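Local coordinates for protein chemotactic transducer PctC (PDB 5LTV) that binds gamma-aminobutyrate through its Cache ligand-binding domain and, as an amino acid chemoreceptor, probably passes the signal across the membrane to direct chemotaxis in Pseudomonas aeruginosa, at residues Tyr188-Leu191 with Lys197-Leu200; Ile222-His227 with Thr250-Leu255; Arg80-Pro85 with Thr103-Pro108; Ser65-Leu70 with Ala76-Gln81. All coordinates share one frame; numbering follows the deposited sequence.

Contact 1 of 4, residues Tyr188-Leu191 with Lys197-Leu200; sequences YAFL and KILL
L191 and L200 form an antiparallel hydrogen-bonded pair, but L199 and L200 both face L191, a classic beta bulge, and the short strands 188-191 and 198-200 run at 115° to each other. L191 N gives an almost straight bond to L200 O (2.9 Å). In return L191 O accepts twice, from L199 N at 2.8 Å and from L200 N at 3.3 Å, both donors arriving from the same face of the carbonyl plane. The side chains of L191 and L200 leave the sheet on one face and lie side by side, with L191 CB 3.8 Å from L200 CB. A chi1 of -164° sets CG of L191 opposite its own backbone N, and chi2 then turns L191 CD2 toward CD1 of L199, 3.7 Å away, the two side chains meeting at a slant. L200 O comes in near the ring plane of F190, 3.1 Å from F190 CB. Beyond the hairpin, L200 continues onto L171, L174 and T175 of helix 171-178, and F190 meets the ring of H201. The leucines around the bulge are buried, so the doubled acceptor matters: one carbonyl satisfies the N-H groups of both L199 and L200, and the extra residue is accommodated inside an apolar setting.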
loop_
_atom_site.group_PDB
_atom_site.type_symbol
_atom_site.label_atom_id
_atom_site.label_comp_id
_atom_site.label_asym_id
_atom_site.label_seq_id
_atom_site.Cartn_x
_atom_site.Cartn_y
_atom_site.Cartn_z
ATOM N N TYR A 188 -8.492 -4.388 19.600
ATOM C CA TYR A 188 -8.013 -3.596 18.472
ATOM C C TYR A 188 -7.613 -4.521 17.323
ATOM O O TYR A 188 -7.626 -5.748 17.443
ATOM C CB TYR A 188 -6.845 -2.699 18.892
ATOM C CG TYR A 188 -5.623 -3.443 19.385
ATOM C CD1 TYR A 188 -5.514 -3.866 20.712
ATOM C CD2 TYR A 188 -4.575 -3.713 18.529
ATOM C CE1 TYR A 188 -4.387 -4.547 21.156
ATOM C CE2 TYR A 188 -3.446 -4.378 18.965
ATOM C CZ TYR A 188 -3.356 -4.798 20.265
ATOM O OH TYR A 188 -2.215 -5.469 20.632
ATOM N N ALA A 189 -7.255 -3.914 16.190
ATOM C CA ALA A 189 -6.878 -4.672 15.002
ATOM C C ALA A 189 -5.599 -4.116 14.382
ATOM O O ALA A 189 -5.416 -2.900 14.309
ATOM C CB ALA A 189 -8.012 -4.657 13.975
ATOM N N PHE A 190 -4.707 -4.998 13.929
ATOM C CA PHE A 190 -3.559 -4.521 13.168
ATOM C C PHE A 190 -3.375 -5.395 11.921
ATOM O O PHE A 190 -4.167 -6.303 11.635
ATOM C CB PHE A 190 -2.314 -4.418 14.061
ATOM C CG PHE A 190 -1.790 -5.715 14.569
ATOM C CD1 PHE A 190 -2.315 -6.299 15.725
ATOM C CD2 PHE A 190 -0.718 -6.338 13.923
ATOM C CE1 PHE A 190 -1.808 -7.496 16.204
ATOM C CE2 PHE A 190 -0.208 -7.542 14.385
ATOM C CZ PHE A 190 -0.741 -8.124 15.533
ATOM N N LEU A 191 -2.364 -5.061 11.130
ATOM C CA LEU A 191 -2.098 -5.750 9.878
ATOM C C LEU A 191 -0.656 -6.232 9.889
ATOM O O LEU A 191 0.242 -5.492 10.277
ATOM C CB LEU A 191 -2.373 -4.842 8.670
ATOM C CG LEU A 191 -2.502 -5.588 7.335
ATOM C CD1 LEU A 191 -3.938 -6.117 7.083
ATOM C CD2 LEU A 191 -2.083 -4.686 6.204
ATOM N N LYS A 197 5.965 -9.410 9.670
ATOM C CA LYS A 197 6.244 -7.969 9.662
ATOM C C LYS A 197 4.966 -7.161 9.887
ATOM O O LYS A 197 4.021 -7.254 9.097
ATOM C CB LYS A 197 6.889 -7.547 8.339
ATOM C CG LYS A 197 7.250 -6.049 8.247
ATOM C CD LYS A 197 8.610 -5.757 8.864
ATOM C CE LYS A 197 9.656 -5.510 7.780
ATOM N NZ LYS A 197 9.728 -6.638 6.785
ATOM N N ILE A 198 4.952 -6.349 10.945
ATOM C CA ILE A 198 3.815 -5.482 11.244
ATOM C C ILE A 198 3.763 -4.334 10.234
ATOM O O ILE A 198 4.705 -3.545 10.122
ATOM C CB ILE A 198 3.897 -4.938 12.679
ATOM C CG1 ILE A 198 3.869 -6.082 13.695
ATOM C CG2 ILE A 198 2.765 -3.941 12.946
ATOM C CD1 ILE A 198 3.911 -5.587 15.117
ATOM N N LEU A 199 2.627 -4.197 9.554
ATOM C CA LEU A 199 2.422 -3.252 8.462
ATOM C C LEU A 199 1.575 -2.065 8.870
ATOM O O LEU A 199 1.838 -0.938 8.451
ATOM C CB LEU A 199 1.732 -3.943 7.278
ATOM C CG LEU A 199 2.285 -5.309 6.881
ATOM C CD1 LEU A 199 1.374 -5.907 5.863
ATOM C CD2 LEU A 199 3.722 -5.199 6.385
ATOM N N LEU A 200 0.523 -2.313 9.631
ATOM C CA LEU A 200 -0.303 -1.266 10.189
ATOM C C LEU A 200 -0.552 -1.634 11.628
ATOM O O LEU A 200 -0.712 -2.821 11.938
ATOM C CB LEU A 200 -1.610 -1.174 9.507
ATOM C CG LEU A 200 -1.704 -0.986 7.989
ATOM C CD1 LEU A 200 -3.154 -1.225 7.580
ATOM C CD2 LEU A 200 -1.185 0.374 7.592
#

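Contact 2 of 4, residues Ile222-His227 with Thr250-Leu255; sequences IVPGVH and TWYVAL
I222 sets its CG2 methyl over one face of the Y252 ring, a CH-pi contact in which CG2 lies 3.9 Å from the Y252 ring centroid and 15° off the ring normal. The methyl is displaced toward the rim: I222 CG2 lies over the CD1-CE1 side of the ring, 3.8 Å from both Y252 CE1 and Y252 CD1. P224 takes a different approach, reaching the ring edge near its plane, with P224 CG 4.0 Å from Y252 CE2. One ring is thus touched on a face and at an edge by residues two apart in the chain, while the backbones stay separate, the CA atoms of P224 and Y252 being 8.4 Å apart. For I222, the branch that touches is the one opposite its backbone N, and CG1 stands beside that nitrogen.

In the next shell, Y252 also packs on F240 and P242 of strand 237-242 and on D194, and its backbone bonds with V192 hold the ring's base in the sheet. G225, directly after P224, begins the pairing of strand 225-228 through backbone bonds with F240. V253 and L255 contact T45 and I41 of helix 34-68, and V226 contacts E35 and L38 of the same helix.

The lead-in to strand 225-228 therefore folds over strand 237-242 to touch strand 251-256, its neighbour but one. The antiparallel order 2-1-5-4-3, backed by the long N-terminal helix, is the PAS-like arrangement of a Cache module, here consistent with the membrane-proximal half of a double Cache domain.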
loop_
_atom_site.group_PDB
_atom_site.type_symbol
_atom_site.label_atom_id
_atom_site.label_comp_id
_atom_site.label_asym_id
_atom_site.label_seq_id
_atom_site.Cartn_x
_atom_site.Cartn_y
_atom_site.Cartn_z
ATOM N N ILE A 222 1.494 -17.169 13.261
ATOM C CA ILE A 222 0.506 -16.722 12.291
ATOM C C ILE A 222 -0.140 -17.926 11.618
ATOM O O ILE A 222 0.341 -18.406 10.581
ATOM C CB ILE A 222 1.133 -15.781 11.250
ATOM C CG1 ILE A 222 1.854 -14.620 11.941
ATOM C CG2 ILE A 222 0.057 -15.272 10.303
ATOM C CD1 ILE A 222 2.318 -13.541 10.985
ATOM N N VAL A 223 -1.234 -18.411 12.194
ATOM C CA VAL A 223 -2.089 -19.422 11.579
ATOM C C VAL A 223 -3.503 -18.867 11.493
ATOM O O VAL A 223 -4.030 -18.391 12.502
ATOM C CB VAL A 223 -2.100 -20.747 12.359
ATOM C CG1 VAL A 223 -2.354 -20.487 13.844
ATOM C CG2 VAL A 223 -3.186 -21.632 11.781
ATOM N N PRO A 224 -4.169 -18.917 10.295
ATOM C CA PRO A 224 -5.595 -18.542 10.212
ATOM C C PRO A 224 -6.441 -19.201 11.305
ATOM O O PRO A 224 -6.380 -20.425 11.507
ATOM C CB PRO A 224 -6.004 -19.023 8.809
ATOM C CG PRO A 224 -4.740 -19.012 8.014
ATOM C CD PRO A 224 -3.608 -19.291 8.981
ATOM N N GLY A 225 -7.207 -18.379 12.048
ATOM C CA GLY A 225 -8.056 -18.829 13.131
ATOM C C GLY A 225 -7.760 -18.101 14.434
ATOM O O GLY A 225 -7.084 -17.065 14.464
ATOM N N VAL A 226 -8.276 -18.655 15.534
ATOM C CA VAL A 226 -8.328 -17.960 16.815
ATOM C C VAL A 226 -7.552 -18.760 17.841
ATOM O O VAL A 226 -7.622 -19.995 17.849
ATOM C CB VAL A 226 -9.777 -17.734 17.294
ATOM C CG1 VAL A 226 -9.792 -17.162 18.712
ATOM C CG2 VAL A 226 -10.542 -16.820 16.315
ATOM N N HIS A 227 -6.802 -18.059 18.698
ATOM C CA HIS A 227 -5.925 -18.737 19.641
ATOM C C HIS A 227 -5.675 -17.878 20.879
ATOM O O HIS A 227 -5.499 -16.663 20.776
ATOM C CB HIS A 227 -4.594 -19.108 18.976
ATOM C CG HIS A 227 -4.101 -20.476 19.343
ATOM N ND1 HIS A 227 -3.470 -20.744 20.540
ATOM C CD2 HIS A 227 -4.151 -21.653 18.674
ATOM C CE1 HIS A 227 -3.154 -22.024 20.593
ATOM N NE2 HIS A 227 -3.554 -22.599 19.473
ATOM N N THR A 250 0.827 -11.923 1.025
ATOM C CA THR A 250 -0.135 -12.583 1.902
ATOM C C THR A 250 -0.126 -11.778 3.199
ATOM O O THR A 250 0.835 -11.834 3.968
ATOM C CB THR A 250 0.219 -14.047 2.155
ATOM O OG1 THR A 250 0.425 -14.681 0.906
ATOM C CG2 THR A 250 -0.909 -14.765 2.879
ATOM N N TRP A 251 -1.171 -11.012 3.426
ATOM C CA TRP A 251 -1.243 -10.165 4.586
ATOM C C TRP A 251 -2.482 -10.527 5.378
ATOM O O TRP A 251 -3.490 -10.963 4.819
ATOM C CB TRP A 251 -1.285 -8.692 4.213
ATOM C CG TRP A 251 -0.066 -8.178 3.589
ATOM C CD1 TRP A 251 1.131 -8.762 3.515
ATOM C CD2 TRP A 251 0.100 -6.871 2.985
ATOM N NE1 TRP A 251 2.057 -7.946 2.869
ATOM C CE2 TRP A 251 1.431 -6.761 2.549
ATOM C CE3 TRP A 251 -0.751 -5.792 2.779
ATOM C CZ2 TRP A 251 1.944 -5.614 1.907
ATOM C CZ3 TRP A 251 -0.239 -4.640 2.131
ATOM C CH2 TRP A 251 1.091 -4.568 1.719
ATOM N N TYR A 252 -2.379 -10.377 6.690
ATOM C CA TYR A 252 -3.437 -10.816 7.580
ATOM C C TYR A 252 -3.935 -9.647 8.402
ATOM O O TYR A 252 -3.146 -8.765 8.791
ATOM C CB TYR A 252 -2.952 -11.909 8.539
ATOM C CG TYR A 252 -2.565 -13.206 7.883
ATOM C CD1 TYR A 252 -1.313 -13.362 7.335
ATOM C CD2 TYR A 252 -3.445 -14.291 7.856
ATOM C CE1 TYR A 252 -0.933 -14.556 6.735
ATOM C CE2 TYR A 252 -3.078 -15.500 7.277
ATOM C CZ TYR A 252 -1.805 -15.621 6.708
ATOM O OH TYR A 252 -1.369 -16.787 6.115
ATOM N N VAL A 253 -5.248 -9.646 8.627
ATOM C CA VAL A 253 -5.868 -8.867 9.687
ATOM C C VAL A 253 -5.685 -9.619 10.995
ATOM O O VAL A 253 -6.077 -10.790 11.116
ATOM C CB VAL A 253 -7.355 -8.625 9.399
ATOM C CG1 VAL A 253 -8.033 -8.016 10.622
ATOM C CG2 VAL A 253 -7.510 -7.725 8.203
ATOM N N ALA A 254 -5.070 -8.963 11.970
ATOM C CA ALA A 254 -4.940 -9.514 13.316
ATOM C C ALA A 254 -5.914 -8.784 14.225
ATOM O O ALA A 254 -5.911 -7.546 14.253
ATOM C CB ALA A 254 -3.508 -9.379 13.853
ATOM N N LEU A 255 -6.757 -9.540 14.938
ATOM C CA LEU A 255 -7.666 -8.992 15.937
ATOM C C LEU A 255 -7.189 -9.395 17.323
ATOM O O LEU A 255 -6.910 -10.576 17.569
ATOM C CB LEU A 255 -9.094 -9.493 15.756
ATOM C CG LEU A 255 -9.828 -9.202 14.469
ATOM C CD1 LEU A 255 -11.231 -9.787 14.492
ATOM C CD2 LEU A 255 -9.885 -7.721 14.264
#

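Contact 3 of 4, residues Arg80-Pro85 with Thr103-Pro108; sequences RQLEQP and TFTMRP
R107 turns back at its second torsion (chi2 -77°) while E83 runs out extended beyond CG, and the two side chains meet at an angle with R107 NE 2.7 Å from E83 OE2. This salt bridge is very straight, 178° at the hydrogen, and lies in the guanidinium plane. E83 OE2 uses its anti lone pair, the one facing away from the other oxygen, and a single N-H, that of NE, makes the bond. The carboxylate and guanidinium planes are 38° apart, so the two groups are not coplanar. A second bond holds the guanidinium at its edge: R107 NH1 reaches the backbone O of M106 at 2.9 Å, in the guanidinium plane but from above the plane of the carbonyl. Strand 104-107 is an outermost strand of the five-stranded antiparallel sheet of the ligand-binding Cache module, bonded through T105 and R107 to strand 93-98. M106 leaves the strand away from residues 80-85 and is part of the gamma-aminobutyrate pocket, whereas T105 and R107 turn toward the end of helix 75-82. Beside the ion pair, carbon packs on carbon and on two backbone carbonyl oxygens. L82 CB lies 3.8 Å from R107 CG, and L82 O sits 3.5 Å from R107 CB. Farther along the strand, L82 CD1 rests 3.4 Å from T105 O and 3.9 Å from T105 CG2. A79, one helical turn earlier, touches both T105 and R107, and L82 also packs on V94.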
loop_
_atom_site.group_PDB
_atom_site.type_symbol
_atom_site.label_atom_id
_atom_site.label_comp_id
_atom_site.label_asym_id
_atom_site.label_seq_id
_atom_site.Cartn_x
_atom_site.Cartn_y
_atom_site.Cartn_z
ATOM N N ARG A 80 -0.828 17.143 -16.924
ATOM C CA ARG A 80 -2.258 17.411 -17.062
ATOM C C ARG A 80 -3.066 16.201 -16.637
ATOM O O ARG A 80 -4.005 16.325 -15.849
ATOM C CB ARG A 80 -2.585 17.818 -18.509
ATOM C CG ARG A 80 -3.911 18.556 -18.707
ATOM C CD ARG A 80 -4.081 19.129 -20.127
ATOM N NE ARG A 80 -4.210 18.054 -21.103
ATOM C CZ ARG A 80 -5.267 17.869 -21.889
ATOM N NH1 ARG A 80 -6.291 18.716 -21.840
ATOM N NH2 ARG A 80 -5.294 16.838 -22.731
ATOM N N GLN A 81 -2.699 15.012 -17.134
ATOM C CA GLN A 81 -3.346 13.770 -16.694
ATOM C C GLN A 81 -3.246 13.571 -15.165
ATOM O O GLN A 81 -4.227 13.190 -14.519
ATOM C CB GLN A 81 -2.723 12.594 -17.456
ATOM C CG GLN A 81 -3.696 11.604 -18.043
ATOM C CD GLN A 81 -4.623 12.190 -19.108
ATOM O OE1 GLN A 81 -4.269 13.126 -19.842
ATOM N NE2 GLN A 81 -5.842 11.635 -19.190
ATOM N N LEU A 82 -2.086 13.878 -14.557
ATOM C CA LEU A 82 -1.903 13.677 -13.116
ATOM C C LEU A 82 -2.653 14.705 -12.281
ATOM O O LEU A 82 -2.948 14.440 -11.107
ATOM C CB LEU A 82 -0.406 13.689 -12.746
ATOM C CG LEU A 82 0.351 12.458 -13.292
ATOM C CD1 LEU A 82 1.867 12.499 -13.081
ATOM C CD2 LEU A 82 -0.177 11.243 -12.643
ATOM N N GLU A 83 -3.021 15.837 -12.869
ATOM C CA GLU A 83 -3.676 16.890 -12.108
ATOM C C GLU A 83 -5.170 16.657 -11.892
ATOM O O GLU A 83 -5.814 17.497 -11.252
ATOM C CB GLU A 83 -3.428 18.242 -12.796
ATOM C CG GLU A 83 -2.027 18.651 -12.473
ATOM C CD GLU A 83 -1.643 20.009 -12.966
ATOM O OE1 GLU A 83 -2.477 20.653 -13.621
ATOM O OE2 GLU A 83 -0.494 20.432 -12.688
ATOM N N GLN A 84 -5.730 15.549 -12.378
ATOM C CA GLN A 84 -7.152 15.279 -12.154
ATOM C C GLN A 84 -7.498 15.214 -10.661
ATOM O O GLN A 84 -6.785 14.552 -9.879
ATOM C CB GLN A 84 -7.556 13.979 -12.848
ATOM C CG GLN A 84 -7.570 14.093 -14.341
ATOM C CD GLN A 84 -7.761 12.754 -14.986
ATOM O OE1 GLN A 84 -6.785 12.127 -15.472
ATOM N NE2 GLN A 84 -9.021 12.285 -14.988
ATOM N N PRO A 85 -8.572 15.874 -10.220
ATOM C CA PRO A 85 -8.855 15.929 -8.781
ATOM C C PRO A 85 -9.170 14.569 -8.163
ATOM O O PRO A 85 -8.995 14.396 -6.946
ATOM C CB PRO A 85 -10.063 16.883 -8.677
ATOM C CG PRO A 85 -10.035 17.704 -9.958
ATOM C CD PRO A 85 -9.321 16.875 -11.011
ATOM N N THR A 103 13.090 11.958 -14.641
ATOM C CA THR A 103 12.090 13.006 -14.485
ATOM C C THR A 103 10.930 12.498 -13.639
ATOM O O THR A 103 10.410 11.410 -13.870
ATOM C CB THR A 103 11.588 13.427 -15.868
ATOM O OG1 THR A 103 12.697 13.882 -16.683
ATOM C CG2 THR A 103 10.478 14.499 -15.747
ATOM N N PHE A 104 10.562 13.264 -12.625
ATOM C CA PHE A 104 9.614 12.833 -11.617
ATOM C C PHE A 104 8.485 13.859 -11.590
ATOM O O PHE A 104 8.715 15.030 -11.251
ATOM C CB PHE A 104 10.308 12.718 -10.260
ATOM C CG PHE A 104 9.398 12.247 -9.146
ATOM C CD1 PHE A 104 8.953 10.934 -9.110
ATOM C CD2 PHE A 104 9.000 13.122 -8.137
ATOM C CE1 PHE A 104 8.126 10.496 -8.089
ATOM C CE2 PHE A 104 8.167 12.708 -7.128
ATOM C CZ PHE A 104 7.724 11.378 -7.101
ATOM N N THR A 105 7.273 13.434 -11.955
ATOM C CA THR A 105 6.101 14.308 -11.932
ATOM C C THR A 105 5.126 13.784 -10.892
ATOM O O THR A 105 4.613 12.675 -11.021
ATOM C CB THR A 105 5.410 14.381 -13.283
ATOM O OG1 THR A 105 6.380 14.648 -14.280
ATOM C CG2 THR A 105 4.378 15.500 -13.299
ATOM N N MET A 106 4.871 14.582 -9.872
ATOM C CA MET A 106 4.036 14.220 -8.752
ATOM C C MET A 106 2.917 15.244 -8.578
ATOM O O MET A 106 3.177 16.452 -8.627
ATOM C CB MET A 106 4.846 14.200 -7.495
ATOM C CG MET A 106 3.991 14.029 -6.254
ATOM S SD MET A 106 5.015 13.550 -4.767
ATOM C CE MET A 106 5.506 15.134 -4.235
ATOM N N ARG A 107 1.684 14.753 -8.343
ATOM C CA ARG A 107 0.541 15.639 -8.047
ATOM C C ARG A 107 -0.235 15.030 -6.890
ATOM O O ARG A 107 -0.341 13.822 -6.836
ATOM C CB ARG A 107 -0.391 15.916 -9.280
ATOM C CG ARG A 107 0.378 16.622 -10.434
ATOM C CD ARG A 107 0.590 18.151 -10.141
ATOM N NE ARG A 107 1.193 18.913 -11.236
ATOM C CZ ARG A 107 2.516 18.915 -11.554
ATOM N NH1 ARG A 107 3.451 18.169 -10.934
ATOM N NH2 ARG A 107 2.890 19.675 -12.538
ATOM N N PRO A 108 -0.666 15.869 -5.896
ATOM C CA PRO A 108 -0.246 17.272 -5.735
ATOM C C PRO A 108 1.267 17.387 -5.569
ATOM O O PRO A 108 1.901 16.481 -4.984
ATOM C CB PRO A 108 -0.978 17.713 -4.446
ATOM C CG PRO A 108 -2.048 16.717 -4.231
ATOM C CD PRO A 108 -1.452 15.444 -4.726
#

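Contact 4 of 4, residues Ser65-Leu70 with Ala76-Gln81; sequences SQLALL and ANIARQ
Q81 reaches across to residues 66-70, where helix 34-68 gives way to a turn, and each side-chain atom from CB outward meets a partner. Its CB lies 4.2 Å from L67 CD2. The chain then bends at chi2, after a chi1 of -133° that is away from the usual staggered values, and Q81 CG comes to 3.3 Å from Q66 OE1. CD follows, passing between that oxygen and CD2 of L70. At the tip the amide splits its roles. Q81 OE1 sits 3.7 Å from L70 CD2 and takes a weak hydrogen bond from a glycerol, probably left by the crystallisation liquor. Q81 NE2 donates to Q66 OE1 at 3.0 Å, 155° at the hydrogen; the donor lies in the carbonyl plane of Q66, on a lone pair, although the two amide planes are turned 71° apart. The other end of the Q66 amide, NE2, makes a weak bond to G62 O.

Away from the amides the contact becomes largely apolar. L70 CD1 packs against I78 CG1 at 4.1 Å, while L67 CD2 stands 4.2 Å from I78 CG1. N77 offers its backbone O and CB to L70 CD1; its amide end turns elsewhere, ND2 bonding to Q72 O, and its backbone N is bonded to D74 OD1. I78 goes on to L96 and E98 of strand 93-98.

Helices 34-68 and 75-82 are thus joined by L67 and I78, which are buried, and by the partly exposed L70, with one directed amide-to-amide hydrogen bond fixing the more accessible margin.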
loop_
_atom_site.group_PDB
_atom_site.type_symbol
_atom_site.label_atom_id
_atom_site.label_comp_id
_atom_site.label_asym_id
_atom_site.label_seq_id
_atom_site.Cartn_x
_atom_site.Cartn_y
_atom_site.Cartn_z
ATOM N N SER A 65 -3.135 3.033 -17.661
ATOM C CA SER A 65 -3.762 2.957 -18.986
ATOM C C SER A 65 -3.985 4.348 -19.586
ATOM O O SER A 65 -3.749 4.547 -20.778
ATOM C CB SER A 65 -5.073 2.167 -18.935
ATOM O OG SER A 65 -5.981 2.693 -18.000
ATOM N N GLN A 66 -4.421 5.325 -18.784
ATOM C CA GLN A 66 -4.532 6.691 -19.296
ATOM C C GLN A 66 -3.230 7.189 -19.894
ATOM O O GLN A 66 -3.242 7.856 -20.933
ATOM C CB GLN A 66 -4.902 7.639 -18.189
ATOM C CG GLN A 66 -6.283 7.850 -17.900
ATOM C CD GLN A 66 -6.338 8.691 -16.700
ATOM O OE1 GLN A 66 -6.160 9.889 -16.797
ATOM N NE2 GLN A 66 -6.629 8.086 -15.560
ATOM N N LEU A 67 -2.103 6.946 -19.202
ATOM C CA LEU A 67 -0.813 7.456 -19.676
ATOM C C LEU A 67 -0.339 6.714 -20.919
ATOM O O LEU A 67 0.210 7.338 -21.833
ATOM C CB LEU A 67 0.242 7.364 -18.577
ATOM C CG LEU A 67 0.032 8.233 -17.349
ATOM C CD1 LEU A 67 0.936 7.812 -16.201
ATOM C CD2 LEU A 67 0.309 9.632 -17.716
ATOM N N ALA A 68 -0.545 5.382 -20.980
ATOM C CA ALA A 68 -0.220 4.646 -22.203
ATOM C C ALA A 68 -1.025 5.148 -23.405
ATOM O O ALA A 68 -0.602 4.968 -24.555
ATOM C CB ALA A 68 -0.461 3.137 -22.015
ATOM N N LEU A 69 -2.208 5.721 -23.165
ATOM C CA LEU A 69 -3.069 6.165 -24.255
ATOM C C LEU A 69 -2.703 7.535 -24.787
ATOM O O LEU A 69 -3.264 7.928 -25.813
ATOM C CB LEU A 69 -4.544 6.196 -23.816
ATOM C CG LEU A 69 -5.357 4.906 -23.556
ATOM C CD1 LEU A 69 -6.780 5.255 -23.175
ATOM C CD2 LEU A 69 -5.348 4.008 -24.807
ATOM N N LEU A 70 -1.860 8.294 -24.093
ATOM C CA LEU A 70 -1.422 9.605 -24.606
ATOM C C LEU A 70 -0.742 9.419 -25.938
ATOM O O LEU A 70 0.248 8.686 -26.030
ATOM C CB LEU A 70 -0.442 10.272 -23.635
ATOM C CG LEU A 70 -0.989 10.653 -22.253
ATOM C CD1 LEU A 70 0.085 11.388 -21.424
ATOM C CD2 LEU A 70 -2.236 11.505 -22.422
ATOM N N ALA A 76 4.091 18.128 -20.323
ATOM C CA ALA A 76 2.890 18.908 -20.073
ATOM C C ALA A 76 1.647 18.023 -20.126
ATOM O O ALA A 76 0.733 18.182 -19.312
ATOM C CB ALA A 76 2.814 20.052 -21.084
ATOM N N ASN A 77 1.618 17.056 -21.046
ATOM C CA ASN A 77 0.485 16.141 -21.134
ATOM C C ASN A 77 0.425 15.174 -19.949
ATOM O O ASN A 77 -0.674 14.838 -19.476
ATOM C CB ASN A 77 0.536 15.365 -22.438
ATOM C CG ASN A 77 0.235 16.231 -23.616
ATOM O OD1 ASN A 77 -0.326 17.316 -23.457
ATOM N ND2 ASN A 77 0.583 15.761 -24.822
ATOM N N ILE A 78 1.586 14.692 -19.489
ATOM C CA ILE A 78 1.633 13.824 -18.320
ATOM C C ILE A 78 1.136 14.579 -17.087
ATOM O O ILE A 78 0.337 14.060 -16.297
ATOM C CB ILE A 78 3.066 13.284 -18.112
ATOM C CG1 ILE A 78 3.376 12.155 -19.084
ATOM C CG2 ILE A 78 3.282 12.757 -16.686
ATOM C CD1 ILE A 78 4.884 11.984 -19.319
ATOM N N ALA A 79 1.608 15.819 -16.909
ATOM C CA ALA A 79 1.219 16.589 -15.732
ATOM C C ALA A 79 -0.276 16.860 -15.742
ATOM O O ALA A 79 -0.935 16.759 -14.705
ATOM C CB ALA A 79 2.006 17.890 -15.667
ATOM N N ARG A 80 -0.828 17.143 -16.924
ATOM C CA ARG A 80 -2.258 17.411 -17.062
ATOM C C ARG A 80 -3.066 16.201 -16.637
ATOM O O ARG A 80 -4.005 16.325 -15.849
ATOM C CB ARG A 80 -2.585 17.818 -18.509
ATOM C CG ARG A 80 -3.911 18.556 -18.707
ATOM C CD ARG A 80 -4.081 19.129 -20.127
ATOM N NE ARG A 80 -4.210 18.054 -21.103
ATOM C CZ ARG A 80 -5.267 17.869 -21.889
ATOM N NH1 ARG A 80 -6.291 18.716 -21.840
ATOM N NH2 ARG A 80 -5.294 16.838 -22.731
ATOM N N GLN A 81 -2.699 15.012 -17.134
ATOM C CA GLN A 81 -3.346 13.770 -16.694
ATOM C C GLN A 81 -3.246 13.571 -15.165
ATOM O O GLN A 81 -4.227 13.190 -14.519
ATOM C CB GLN A 81 -2.723 12.594 -17.456
ATOM C CG GLN A 81 -3.696 11.604 -18.043
ATOM C CD GLN A 81 -4.623 12.190 -19.108
ATOM O OE1 GLN A 81 -4.269 13.126 -19.842
ATOM N NE2 GLN A 81 -5.842 11.635 -19.190
#

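Contacts 1 and 2 share one antiparallel sheet, in which strands 188-193 and 251-256 are neighbours, and their centres lie about 10 Å apart. Contacts 3 and 4 sit on the other side of the chain's centre and both use helix 75-82, sharing R80 and Q81. Contact 1 is buried and relies on backbone bonds among leucines, whereas contact 2 is a surface contact of aliphatic groups on an aromatic ring. Contacts 3 and 4, partly buried, combine aliphatic packing with side-chain polarity: an ion pair between the residue just after helix 75-82 and an edge strand in one, a hydrogen bond between two glutamine amides in the other.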